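Local coordinates for protein KauB (PDB 6B4R) that probably oxidises a broad range of aldehydes, aminoaldehydes among them, to the corresponding acids with NAD(P)+ as electron acceptor, at residues A[49-54]-A[195-200]; A[57-62]-A[229-234]; A[64-69]-A[187-192]; A[85-90]-A[181-186]; A[238-243]-A[250-255]. All blocks are in the same frame, centred on the assembly; numbering follows the deposited sequence.

Interaction 1: A[49-54]-A[195-200]; sequences AKVASC and KSPLTA. With K (potassium ion), chain G.
The pyrrolidine ring of Pro197, the one ring in this contact, turns its CG and CB atoms to the isopropyl group of Val51. Pro197 CG rests between the two methyls, 3.8 Å from Val51 CG1 and 3.9 Å from Val51 CG2, while Pro197 CB approaches CG1 alone, at 4.0 Å. Val51 can use both branches because its CG1 stands opposite the backbone N (chi1 -175°) and CG2 opposite the carbonyl carbon, which spreads the pair across the proline. The second branch reaches further: Val51 CG2 lies 4.0 Å from CD2 of Leu198 of helix 198-210. Leu198 arrives obliquely, its CB set beside the contact and only its tip carried inward. Phe37 and Cys39 of the partner strand 36-40 also pack on Val51, as does Pro221.

The loop before the proline belongs to a cation site. Lys195 O binds a potassium ion at 2.9 Å, with a water also coordinated, and Leu40 O and Asp108 OD1 are further ligands. Asp108 accepts the backbone N-H of Leu198 through its other oxygen, OD2, and thus ties the backbone at Leu198 to the metal. All three touching residues are buried and apolar, so the strand meets Pro197 of the loop and Leu198 of the helix through non-directional dispersion contacts. A polar linkage is supplied nearby by the potassium ion, whose positive charge is probably balanced in part by Asp108 and which joins hairpin 36-52, the 195-200 segment and helix 98-109.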
# COMPACT_ATOMS: atom_id res chain seq x y z
N ALA A 49 4.47 -13.57 46.27
CA ALA A 49 5.93 -13.55 46.17
C ALA A 49 6.48 -12.17 46.50
O ALA A 49 5.76 -11.17 46.48
CB ALA A 49 6.38 -13.98 44.77
N LYS A 50 7.78 -12.11 46.79
CA LYS A 50 8.46 -10.84 46.94
C LYS A 50 9.03 -10.42 45.60
O LYS A 50 9.94 -11.06 45.06
CB LYS A 50 9.57 -10.92 48.00
CG LYS A 50 9.06 -10.93 49.42
CD LYS A 50 10.19 -10.70 50.41
CE LYS A 50 9.68 -10.72 51.85
NZ LYS A 50 8.65 -9.67 52.09
N VAL A 51 8.49 -9.34 45.05
CA VAL A 51 8.88 -8.88 43.73
C VAL A 51 9.86 -7.72 43.83
O VAL A 51 9.66 -6.81 44.64
CB VAL A 51 7.66 -8.47 42.88
CG1 VAL A 51 8.07 -8.12 41.47
CG2 VAL A 51 6.64 -9.60 42.86
N ALA A 52 10.90 -7.76 43.01
CA ALA A 52 11.92 -6.71 42.99
C ALA A 52 11.31 -5.33 42.75
O ALA A 52 10.46 -5.16 41.87
CB ALA A 52 12.96 -7.03 41.92
N SER A 53 11.73 -4.36 43.55
CA SER A 53 11.27 -2.98 43.40
C SER A 53 12.38 -2.11 42.82
O SER A 53 13.16 -1.50 43.56
CB SER A 53 10.81 -2.43 44.75
OG SER A 53 10.33 -1.10 44.63
N CYS A 54 12.45 -2.05 41.50
CA CYS A 54 13.51 -1.34 40.80
C CYS A 54 13.37 0.18 40.86
O CYS A 54 12.30 0.70 41.17
CB CYS A 54 13.58 -1.79 39.34
SG CYS A 54 13.74 -3.57 39.12
N LYS A 195 0.83 -3.75 40.26
CA LYS A 195 -0.34 -4.52 40.65
C LYS A 195 -0.36 -5.90 39.98
O LYS A 195 -1.18 -6.74 40.33
CB LYS A 195 -1.63 -3.77 40.31
CG LYS A 195 -1.79 -2.44 41.03
CD LYS A 195 -3.12 -1.80 40.65
CE LYS A 195 -3.27 -0.41 41.26
NZ LYS A 195 -3.27 -0.45 42.75
N SER A 196 0.54 -6.12 39.03
CA SER A 196 0.59 -7.39 38.30
C SER A 196 1.89 -7.60 37.52
O SER A 196 1.91 -7.48 36.30
CB SER A 196 -0.59 -7.47 37.33
OG SER A 196 -0.56 -6.39 36.41
N PRO A 197 2.98 -7.93 38.23
CA PRO A 197 4.28 -8.06 37.58
C PRO A 197 4.65 -9.49 37.16
O PRO A 197 5.55 -9.67 36.34
CB PRO A 197 5.24 -7.58 38.66
CG PRO A 197 4.59 -8.02 39.94
CD PRO A 197 3.10 -7.98 39.70
N LEU A 198 3.96 -10.49 37.71
CA LEU A 198 4.39 -11.88 37.60
C LEU A 198 4.54 -12.45 36.17
O LEU A 198 5.55 -13.08 35.86
CB LEU A 198 3.49 -12.79 38.45
CG LEU A 198 3.37 -12.39 39.92
CD1 LEU A 198 2.55 -13.40 40.71
CD2 LEU A 198 4.75 -12.20 40.56
N THR A 199 3.54 -12.23 35.32
CA THR A 199 3.57 -12.79 33.96
C THR A 199 4.66 -12.19 33.08
O THR A 199 5.23 -12.87 32.23
CB THR A 199 2.20 -12.68 33.24
OG1 THR A 199 1.74 -11.32 33.30
CG2 THR A 199 1.18 -13.60 33.88
N ALA A 200 4.94 -10.91 33.29
CA ALA A 200 5.99 -10.23 32.54
C ALA A 200 7.36 -10.78 32.94
O ALA A 200 8.22 -10.99 32.10
CB ALA A 200 5.93 -8.73 32.78
K K G . -1.03 -8.43 42.70
O HOH W 1 1.28 -6.80 43.28

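Interaction 2: A[57-62]-A[229-234]; sequences ADAEQA and KALALH
Ala59 of helix 56-72 and Ala230 of helix 224-233 meet methyl to methyl, CB to CB 3.7 Å, and begin the apolar part of the contact. The small methyls allow a close approach of the helices; the nearest CA atoms, those of Ala59 and Leu231, are 6.1 Å apart. The same Ala59 CB is met by Leu231 CD2 at 4.0 Å; the leucine's CB points along the interface and its CD2 branch comes in. Ile189, on the strand beneath both helices, also packs against Leu231 and Ala62.

The polar part lies toward the partly exposed side, at Glu60 and His234. His234 NE2 donates to Glu60 OE1 at 3.1 Å with an N-H...O angle of 161°. The oxygen sits in the plane of the imidazole ring, but the N-H comes at it from above the carboxylate plane, the two planes being 83° apart. Glu60 gets there by extending away from its backbone N and then bending at CG (chi2 68°). On the other side of the ring ND1 takes the backbone N-H of Asp236, its stronger polar partner. With ND1 accepting and NE2 donating, the imidazole is held in rotation at both nitrogens, consistent with a single neutral tautomer beside the glutamate.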
# COMPACT_ATOMS: atom_id res chain seq x y z
N ALA A 57 18.68 3.36 39.33
CA ALA A 57 19.89 2.60 39.08
C ALA A 57 19.63 1.40 38.16
O ALA A 57 20.46 1.06 37.32
CB ALA A 57 20.51 2.13 40.39
N ASP A 58 18.47 0.78 38.33
CA ASP A 58 18.10 -0.38 37.52
C ASP A 58 17.71 0.03 36.11
O ASP A 58 18.01 -0.67 35.14
CB ASP A 58 16.97 -1.15 38.19
CG ASP A 58 17.30 -1.56 39.61
OD1 ASP A 58 18.07 -2.52 39.79
OD2 ASP A 58 16.78 -0.91 40.55
N ALA A 59 17.02 1.16 36.00
CA ALA A 59 16.62 1.69 34.70
C ALA A 59 17.86 2.07 33.88
O ALA A 59 17.94 1.76 32.70
CB ALA A 59 15.71 2.89 34.87
N GLU A 60 18.81 2.73 34.53
CA GLU A 60 20.06 3.11 33.88
C GLU A 60 20.82 1.89 33.38
O GLU A 60 21.34 1.88 32.26
CB GLU A 60 20.93 3.93 34.84
CG GLU A 60 22.36 4.17 34.34
CD GLU A 60 22.42 5.09 33.14
OE1 GLU A 60 22.27 4.60 32.00
OE2 GLU A 60 22.62 6.31 33.33
N GLN A 61 20.87 0.85 34.20
CA GLN A 61 21.58 -0.37 33.85
C GLN A 61 20.89 -1.11 32.71
O GLN A 61 21.55 -1.60 31.79
CB GLN A 61 21.73 -1.28 35.07
CG GLN A 61 22.48 -2.57 34.79
CD GLN A 61 23.89 -2.33 34.28
OE1 GLN A 61 24.53 -1.34 34.65
NE2 GLN A 61 24.38 -3.22 33.44
N ALA A 62 19.57 -1.19 32.77
CA ALA A 62 18.79 -1.87 31.74
C ALA A 62 18.90 -1.17 30.38
O ALA A 62 18.98 -1.83 29.34
CB ALA A 62 17.33 -1.98 32.16
N LYS A 229 9.10 6.32 36.07
CA LYS A 229 9.48 7.71 35.87
C LYS A 229 10.89 7.80 35.30
O LYS A 229 11.18 8.65 34.46
CB LYS A 229 9.39 8.47 37.19
CG LYS A 229 9.79 9.94 37.12
CD LYS A 229 9.48 10.65 38.43
CE LYS A 229 9.96 12.10 38.42
NZ LYS A 229 11.45 12.20 38.46
N ALA A 230 11.75 6.90 35.76
CA ALA A 230 13.15 6.88 35.34
C ALA A 230 13.31 6.58 33.85
O ALA A 230 14.12 7.21 33.17
CB ALA A 230 13.94 5.87 36.17
N LEU A 231 12.52 5.63 33.36
CA LEU A 231 12.55 5.27 31.95
C LEU A 231 12.04 6.41 31.07
O LEU A 231 12.54 6.63 29.97
CB LEU A 231 11.71 4.01 31.70
CG LEU A 231 12.28 2.69 32.23
CD1 LEU A 231 11.26 1.57 32.11
CD2 LEU A 231 13.56 2.34 31.49
N ALA A 232 11.05 7.14 31.58
CA ALA A 232 10.46 8.25 30.85
C ALA A 232 11.43 9.42 30.73
O ALA A 232 11.42 10.15 29.74
CB ALA A 232 9.16 8.69 31.51
N LEU A 233 12.26 9.60 31.76
CA LEU A 233 13.20 10.71 31.80
C LEU A 233 14.57 10.36 31.24
O LEU A 233 15.44 11.23 31.12
CB LEU A 233 13.36 11.22 33.24
CG LEU A 233 12.26 12.12 33.80
CD1 LEU A 233 12.48 12.36 35.28
CD2 LEU A 233 12.20 13.44 33.05
N HIS A 234 14.78 9.10 30.88
CA HIS A 234 16.09 8.67 30.42
C HIS A 234 16.44 9.25 29.06
O HIS A 234 15.60 9.29 28.16
CB HIS A 234 16.22 7.15 30.41
CG HIS A 234 17.63 6.67 30.47
ND1 HIS A 234 18.49 6.73 29.39
CD2 HIS A 234 18.36 6.14 31.49
CE1 HIS A 234 19.67 6.25 29.73
NE2 HIS A 234 19.62 5.89 31.00

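Interaction 3: A[64-69]-A[187-192]; sequences KVARNA and SVILKP
Ala66 and Ser187 join helix 56-72 to the start of strand 187-191, a parallel strand in the central sheet of the Rossmann-like cofactor-binding domain expected of an aldehyde dehydrogenase. The helix lies over the sheet nearly antiparallel to the strand: the axes of helix 64-69 and strand 187-191 approach to 8.0 Å at 160°. Ser187 and Ile189, two residues apart on the strand, both direct their CB atoms to the helix, while Val188 between them turns to Leu178, Ala181 and Leu182 of helix 170-183 on the other side of the sheet.

The apolar contacts centre on one methyl. Ala66 CB lies 3.9 Å from Ser187 CB and 4.0 Å from both CG1 and CD1 of Ile189, whose ethyl branch runs past the alanine with CG1 opposite the carbonyl carbon (chi1 -59°). Ile189 also packs against Val63 of the helix. Phe70 covers Ser187 from the same helix.

Polar contacts frame this patch. At the outer end Arg67, pointing away from strand 187-191, forms salt bridges through NE with Asp236 and through NH2 with Asp238, linking the helix to the loop that leads into strand 239-243. Inside, the hydroxyl of Ser187 sits by the helix backbone: OG is 3.0 Å from Ala66 O, one of the acceptors its proton could choose. The serine takes up this place with OG opposite its own carbonyl carbon (chi1 -66°), and there Ala69 CB lies 4.0 Å from Ser187 OG.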
# COMPACT_ATOMS: atom_id res chain seq x y z
N LYS A 64 21.44 0.74 29.30
CA LYS A 64 22.79 0.48 28.80
C LYS A 64 22.87 -0.90 28.16
O LYS A 64 23.43 -1.06 27.07
CB LYS A 64 23.82 0.60 29.92
CG LYS A 64 24.08 2.03 30.39
CD LYS A 64 25.12 2.07 31.49
CE LYS A 64 25.37 3.50 31.96
NZ LYS A 64 26.34 3.56 33.09
N VAL A 65 22.30 -1.89 28.84
CA VAL A 65 22.23 -3.25 28.33
C VAL A 65 21.42 -3.32 27.03
O VAL A 65 21.86 -3.91 26.04
CB VAL A 65 21.62 -4.20 29.37
CG1 VAL A 65 21.26 -5.52 28.74
CG2 VAL A 65 22.59 -4.40 30.54
N ALA A 66 20.24 -2.70 27.04
CA ALA A 66 19.38 -2.67 25.86
C ALA A 66 20.06 -1.98 24.68
O ALA A 66 19.98 -2.44 23.55
CB ALA A 66 18.05 -1.98 26.18
N ARG A 67 20.74 -0.87 24.97
CA ARG A 67 21.48 -0.12 23.95
C ARG A 67 22.57 -0.97 23.30
O ARG A 67 22.68 -1.02 22.08
CB ARG A 67 22.08 1.15 24.55
CG ARG A 67 22.97 1.93 23.59
CD ARG A 67 22.21 2.41 22.36
NE ARG A 67 21.09 3.29 22.72
CZ ARG A 67 20.16 3.69 21.86
NH1 ARG A 67 20.21 3.29 20.59
NH2 ARG A 67 19.18 4.49 22.26
N ASN A 68 23.37 -1.63 24.14
CA ASN A 68 24.47 -2.45 23.66
C ASN A 68 24.01 -3.63 22.82
O ASN A 68 24.64 -3.99 21.83
CB ASN A 68 25.32 -2.95 24.83
CG ASN A 68 26.01 -1.82 25.57
OD1 ASN A 68 26.28 -0.76 24.99
ND2 ASN A 68 26.30 -2.03 26.85
N ALA A 69 22.89 -4.23 23.22
CA ALA A 69 22.31 -5.34 22.47
C ALA A 69 21.82 -4.86 21.11
O ALA A 69 21.95 -5.57 20.11
CB ALA A 69 21.16 -5.96 23.25
N SER A 187 15.33 -3.15 20.86
CA SER A 187 15.51 -3.68 22.20
C SER A 187 14.43 -3.07 23.09
O SER A 187 14.16 -1.88 23.01
CB SER A 187 16.90 -3.34 22.74
OG SER A 187 17.91 -4.01 22.01
N VAL A 188 13.80 -3.91 23.90
CA VAL A 188 12.65 -3.47 24.69
C VAL A 188 12.89 -3.63 26.19
O VAL A 188 13.39 -4.67 26.64
CB VAL A 188 11.38 -4.26 24.31
CG1 VAL A 188 10.19 -3.79 25.13
CG2 VAL A 188 11.10 -4.13 22.82
N ILE A 189 12.54 -2.60 26.95
CA ILE A 189 12.54 -2.68 28.41
C ILE A 189 11.11 -2.56 28.91
O ILE A 189 10.49 -1.50 28.82
CB ILE A 189 13.37 -1.56 29.05
CG1 ILE A 189 14.82 -1.62 28.56
CG2 ILE A 189 13.30 -1.66 30.56
CD1 ILE A 189 15.68 -0.52 29.12
N LEU A 190 10.58 -3.66 29.43
CA LEU A 190 9.19 -3.71 29.86
C LEU A 190 9.05 -3.45 31.35
O LEU A 190 9.65 -4.14 32.18
CB LEU A 190 8.57 -5.07 29.51
CG LEU A 190 7.10 -5.26 29.86
CD1 LEU A 190 6.23 -4.36 29.02
CD2 LEU A 190 6.69 -6.72 29.69
N LYS A 191 8.26 -2.43 31.69
CA LYS A 191 7.94 -2.15 33.07
C LYS A 191 6.47 -2.48 33.29
O LYS A 191 5.59 -1.71 32.89
CB LYS A 191 8.23 -0.68 33.41
CG LYS A 191 8.14 -0.33 34.89
CD LYS A 191 6.74 0.10 35.28
CE LYS A 191 6.57 0.20 36.78
NZ LYS A 191 5.14 0.37 37.15
N PRO A 192 6.20 -3.62 33.93
CA PRO A 192 4.83 -4.03 34.23
C PRO A 192 4.26 -3.24 35.40
O PRO A 192 5.02 -2.63 36.15
CB PRO A 192 4.99 -5.50 34.62
CG PRO A 192 6.35 -5.57 35.22
CD PRO A 192 7.19 -4.60 34.42

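Interaction 4: A[85-90]-A[181-186]; sequences QTMIRF and ALATGN
Helix 80-96 passes the end of helix 170-183 with Met87 and Ala183 nearest, their CA atoms 7.6 Å apart, just where the second helix closes: Gly185 takes a positive phi (98°), its N bonds to Leu182 O and Asn186 N reaches back to Ala181 O. Met87 does most of the bridging. Its chain runs out nearly straight from CB and brings SD to the helix end; the bend at chi3 (64°) turns CE back to Leu182 CB, at 4.0 Å. SD is 3.6 Å from Ala183 N and 4.0 Å from Ala183 CB. The thioether thus lies against backbone as well as side chain, crossing Leu182 obliquely. One turn on, Phe90 adds a looser touch, its CE2 4.4 Å from Leu182 CD1; the ring also packs against Leu206, Ala207 and Ala210 of helix 198-210 and Leu128 of helix 113-133.

The carbonyls at this helix end find donors nearby: Leu182 O also takes the indole N-H of Trp75, and Ala183 O the guanidinium of Arg83. Asn186 OD1 accepts from Gly159 N, anchoring the turn to strand 149-164. A Schellman motif ending helix 170-183 lets the chain reverse into strand 187-191, completing the beta-alpha-beta crossover from strand 149-164 in the Rossmann-like domain.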
# COMPACT_ATOMS: atom_id res chain seq x y z
N GLN A 85 10.84 -16.34 12.62
CA GLN A 85 10.89 -17.71 13.12
C GLN A 85 11.12 -17.76 14.63
O GLN A 85 10.59 -18.63 15.32
CB GLN A 85 11.97 -18.51 12.40
CG GLN A 85 11.65 -18.82 10.95
CD GLN A 85 12.86 -19.27 10.17
OE1 GLN A 85 13.97 -19.33 10.70
NE2 GLN A 85 12.66 -19.60 8.90
N THR A 86 11.92 -16.82 15.13
CA THR A 86 12.22 -16.78 16.56
C THR A 86 10.99 -16.40 17.37
O THR A 86 10.71 -17.00 18.41
CB THR A 86 13.36 -15.78 16.86
OG1 THR A 86 14.51 -16.12 16.08
CG2 THR A 86 13.73 -15.82 18.34
N MET A 87 10.24 -15.42 16.89
CA MET A 87 9.07 -14.93 17.62
C MET A 87 7.91 -15.92 17.56
O MET A 87 7.05 -15.91 18.44
CB MET A 87 8.64 -13.57 17.09
CG MET A 87 9.64 -12.46 17.36
SD MET A 87 8.90 -10.83 17.15
CE MET A 87 7.67 -10.86 18.45
N ILE A 88 7.89 -16.76 16.53
CA ILE A 88 6.89 -17.81 16.46
C ILE A 88 7.16 -18.85 17.55
O ILE A 88 6.24 -19.32 18.21
CB ILE A 88 6.84 -18.46 15.06
CG1 ILE A 88 6.28 -17.47 14.04
CG2 ILE A 88 5.97 -19.71 15.09
CD1 ILE A 88 6.20 -18.01 12.63
N ARG A 89 8.43 -19.18 17.74
CA ARG A 89 8.82 -20.07 18.83
C ARG A 89 8.49 -19.44 20.18
O ARG A 89 8.10 -20.14 21.12
CB ARG A 89 10.31 -20.42 18.75
CG ARG A 89 10.67 -21.34 17.60
CD ARG A 89 12.09 -21.90 17.73
NE ARG A 89 13.09 -20.84 17.67
CZ ARG A 89 13.70 -20.44 16.56
NH1 ARG A 89 13.40 -21.02 15.40
NH2 ARG A 89 14.60 -19.47 16.60
N PHE A 90 8.64 -18.13 20.26
CA PHE A 90 8.27 -17.37 21.45
C PHE A 90 6.76 -17.51 21.68
O PHE A 90 6.31 -17.72 22.81
CB PHE A 90 8.65 -15.90 21.28
CG PHE A 90 8.51 -15.07 22.53
CD1 PHE A 90 8.38 -15.67 23.78
CD2 PHE A 90 8.52 -13.69 22.46
CE1 PHE A 90 8.25 -14.91 24.92
CE2 PHE A 90 8.39 -12.92 23.61
CZ PHE A 90 8.26 -13.53 24.84
N ALA A 181 7.26 -4.35 18.39
CA ALA A 181 8.53 -3.76 18.81
C ALA A 181 9.71 -4.70 18.55
O ALA A 181 10.73 -4.29 17.99
CB ALA A 181 8.48 -3.34 20.27
N LEU A 182 9.58 -5.96 18.97
CA LEU A 182 10.63 -6.95 18.76
C LEU A 182 10.70 -7.37 17.29
O LEU A 182 11.78 -7.69 16.79
CB LEU A 182 10.43 -8.18 19.65
CG LEU A 182 10.57 -7.97 21.16
CD1 LEU A 182 10.07 -9.18 21.92
CD2 LEU A 182 12.02 -7.66 21.54
N ALA A 183 9.56 -7.35 16.61
CA ALA A 183 9.50 -7.72 15.20
C ALA A 183 10.31 -6.75 14.34
O ALA A 183 10.89 -7.14 13.32
CB ALA A 183 8.06 -7.77 14.72
N THR A 184 10.34 -5.48 14.74
CA THR A 184 11.06 -4.46 13.99
C THR A 184 12.56 -4.42 14.33
O THR A 184 13.33 -3.70 13.69
CB THR A 184 10.44 -3.06 14.19
OG1 THR A 184 10.29 -2.79 15.59
CG2 THR A 184 9.08 -2.98 13.51
N GLY A 185 12.96 -5.19 15.33
CA GLY A 185 14.37 -5.32 15.66
C GLY A 185 14.85 -4.45 16.81
O GLY A 185 16.05 -4.27 17.00
N ASN A 186 13.91 -3.89 17.57
CA ASN A 186 14.26 -3.03 18.69
C ASN A 186 14.61 -3.81 19.96
O ASN A 186 14.24 -4.97 20.11
CB ASN A 186 13.13 -2.05 18.99
CG ASN A 186 12.92 -1.04 17.89
OD1 ASN A 186 13.70 -0.09 17.74
ND2 ASN A 186 11.87 -1.23 17.10

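Interaction 5: A[238-243]-A[250-255]; sequences DTLVFT and KQLMVY
Leu252 of helix 246-258 reaches up to Leu240 and Phe242, alternate residues on strand 239-243. Its CB is aimed at the strand without touching it, and CG follows, still short of the strand. There the chain divides. CD2 heads for helix 224-233, where it packs on the methyl of Ala232. CD1 continues away from CA (chi2 178°) as the far tip, and makes the whole contact with the strand. It stands over one face of the Phe242 ring, displaced from the middle toward the CG end, with Leu252 CD1 3.5 Å from Phe242 CG. From the ring centroid this methyl is 3.8 Å away. Its direction lies 25° off the ring normal, a CH-pi contact. On its flank the same methyl meets CD1 of Leu240 at 3.8 Å. Both strand side chains lie at about a right angle to the leucine, and the Phe242 ring extends beneath the helix.

Strand and helix are the first two elements of the beta-alpha-beta unit that ends in strand 263-267. Ile164 and Leu266 of the adjoining strands pack against Phe242, whose side chain comes within about 6 Å of that of Glu267, the predicted active-site residue. Beyond, Met253 and Val254 of the helix lie against the backbone of another subunit. Chemically the contact is one methyl shared between an aromatic face and an aliphatic branch: all three residues are buried, and dispersion with a weak CH-pi component seats the helix on the sheet.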
# COMPACT_ATOMS: atom_id res chain seq x y z
N ASP A 238 14.64 5.80 23.23
CA ASP A 238 14.17 6.40 21.98
C ASP A 238 12.66 6.54 21.90
O ASP A 238 12.14 7.49 21.31
CB ASP A 238 14.68 5.59 20.78
CG ASP A 238 16.19 5.61 20.67
OD1 ASP A 238 16.77 6.72 20.64
OD2 ASP A 238 16.79 4.52 20.63
N THR A 239 11.95 5.58 22.49
CA THR A 239 10.50 5.51 22.36
C THR A 239 9.86 4.98 23.64
O THR A 239 10.33 4.01 24.22
CB THR A 239 10.10 4.61 21.16
OG1 THR A 239 10.57 5.19 19.94
CG2 THR A 239 8.59 4.45 21.08
N LEU A 240 8.79 5.64 24.06
CA LEU A 240 8.03 5.21 25.23
C LEU A 240 6.60 4.91 24.81
O LEU A 240 5.89 5.78 24.31
CB LEU A 240 8.06 6.31 26.30
CG LEU A 240 7.41 6.10 27.67
CD1 LEU A 240 5.92 6.41 27.66
CD2 LEU A 240 7.65 4.69 28.17
N VAL A 241 6.17 3.67 25.02
CA VAL A 241 4.78 3.30 24.77
C VAL A 241 4.08 2.98 26.09
O VAL A 241 4.70 2.47 27.01
CB VAL A 241 4.65 2.12 23.78
CG1 VAL A 241 5.27 2.49 22.44
CG2 VAL A 241 5.30 0.87 24.35
N PHE A 242 2.79 3.30 26.17
CA PHE A 242 2.09 3.22 27.44
C PHE A 242 0.59 2.99 27.28
O PHE A 242 -0.04 3.48 26.34
CB PHE A 242 2.35 4.50 28.25
CG PHE A 242 1.47 4.66 29.46
CD1 PHE A 242 1.80 4.05 30.67
CD2 PHE A 242 0.33 5.45 29.41
CE1 PHE A 242 1.00 4.22 31.78
CE2 PHE A 242 -0.47 5.61 30.52
CZ PHE A 242 -0.14 4.99 31.71
N THR A 243 0.03 2.21 28.21
CA THR A 243 -1.41 2.02 28.30
C THR A 243 -1.81 2.15 29.76
O THR A 243 -1.29 1.45 30.62
CB THR A 243 -1.84 0.65 27.77
OG1 THR A 243 -1.44 0.51 26.40
CG2 THR A 243 -3.35 0.50 27.87
N LYS A 250 -0.49 11.84 30.53
CA LYS A 250 -0.11 13.24 30.41
C LYS A 250 1.24 13.48 31.07
O LYS A 250 2.09 14.20 30.53
CB LYS A 250 -1.17 14.14 31.05
CG LYS A 250 -2.44 14.31 30.24
CD LYS A 250 -3.43 15.20 30.97
CE LYS A 250 -4.72 15.38 30.19
NZ LYS A 250 -5.73 16.16 30.95
N GLN A 251 1.44 12.88 32.24
CA GLN A 251 2.67 13.05 33.00
C GLN A 251 3.89 12.54 32.23
O GLN A 251 4.93 13.21 32.18
CB GLN A 251 2.56 12.34 34.35
CG GLN A 251 3.77 12.53 35.25
CD GLN A 251 4.05 13.99 35.55
OE1 GLN A 251 4.96 14.59 34.97
NE2 GLN A 251 3.27 14.58 36.45
N LEU A 252 3.76 11.36 31.63
CA LEU A 252 4.85 10.78 30.84
C LEU A 252 5.23 11.68 29.68
O LEU A 252 6.41 11.79 29.32
CB LEU A 252 4.44 9.40 30.32
CG LEU A 252 4.22 8.31 31.37
CD1 LEU A 252 3.77 7.02 30.71
CD2 LEU A 252 5.48 8.10 32.18
N MET A 253 4.24 12.34 29.09
CA MET A 253 4.45 13.24 27.97
C MET A 253 5.25 14.46 28.41
O MET A 253 6.02 15.03 27.64
CB MET A 253 3.11 13.66 27.37
CG MET A 253 3.21 14.27 25.99
SD MET A 253 1.59 14.53 25.25
CE MET A 253 2.06 15.22 23.66
N VAL A 254 5.05 14.87 29.66
CA VAL A 254 5.82 15.95 30.25
C VAL A 254 7.29 15.54 30.43
O VAL A 254 8.20 16.29 30.10
CB VAL A 254 5.23 16.40 31.60
CG1 VAL A 254 6.10 17.47 32.24
CG2 VAL A 254 3.81 16.92 31.41
N TYR A 255 7.49 14.33 30.96
CA TYR A 255 8.84 13.79 31.15
C TYR A 255 9.63 13.74 29.85
O TYR A 255 10.84 13.99 29.84
CB TYR A 255 8.77 12.39 31.76
CG TYR A 255 8.27 12.35 33.18
CD1 TYR A 255 8.52 13.40 34.06
CD2 TYR A 255 7.54 11.27 33.65
CE1 TYR A 255 8.05 13.37 35.36
CE2 TYR A 255 7.07 11.23 34.95
CZ TYR A 255 7.33 12.28 35.80
OH TYR A 255 6.87 12.25 37.10

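From the N terminus, strand 47-52, helix 56-72 and helix 80-96 supply the first partners in turn, and the returning chain closes the innermost loop first: interaction 4 at 181-186, then interaction 3 at 187-192, then interaction 1 at 195-200. These three nest one inside the next. Interaction 2 closes after them, at 229-234; it encloses interactions 3 and 4 but crosses interaction 1. Interaction 5 is local and follows in series. Together they fasten the N-terminal hairpin and helices to the central sheet of the Rossmann-like domain and the helices that flank it. Interactions 2 and 3 share helix 56-72, interaction 2 touches interaction 5 through neighbouring helices, and a salt bridge joins interactions 3 and 5.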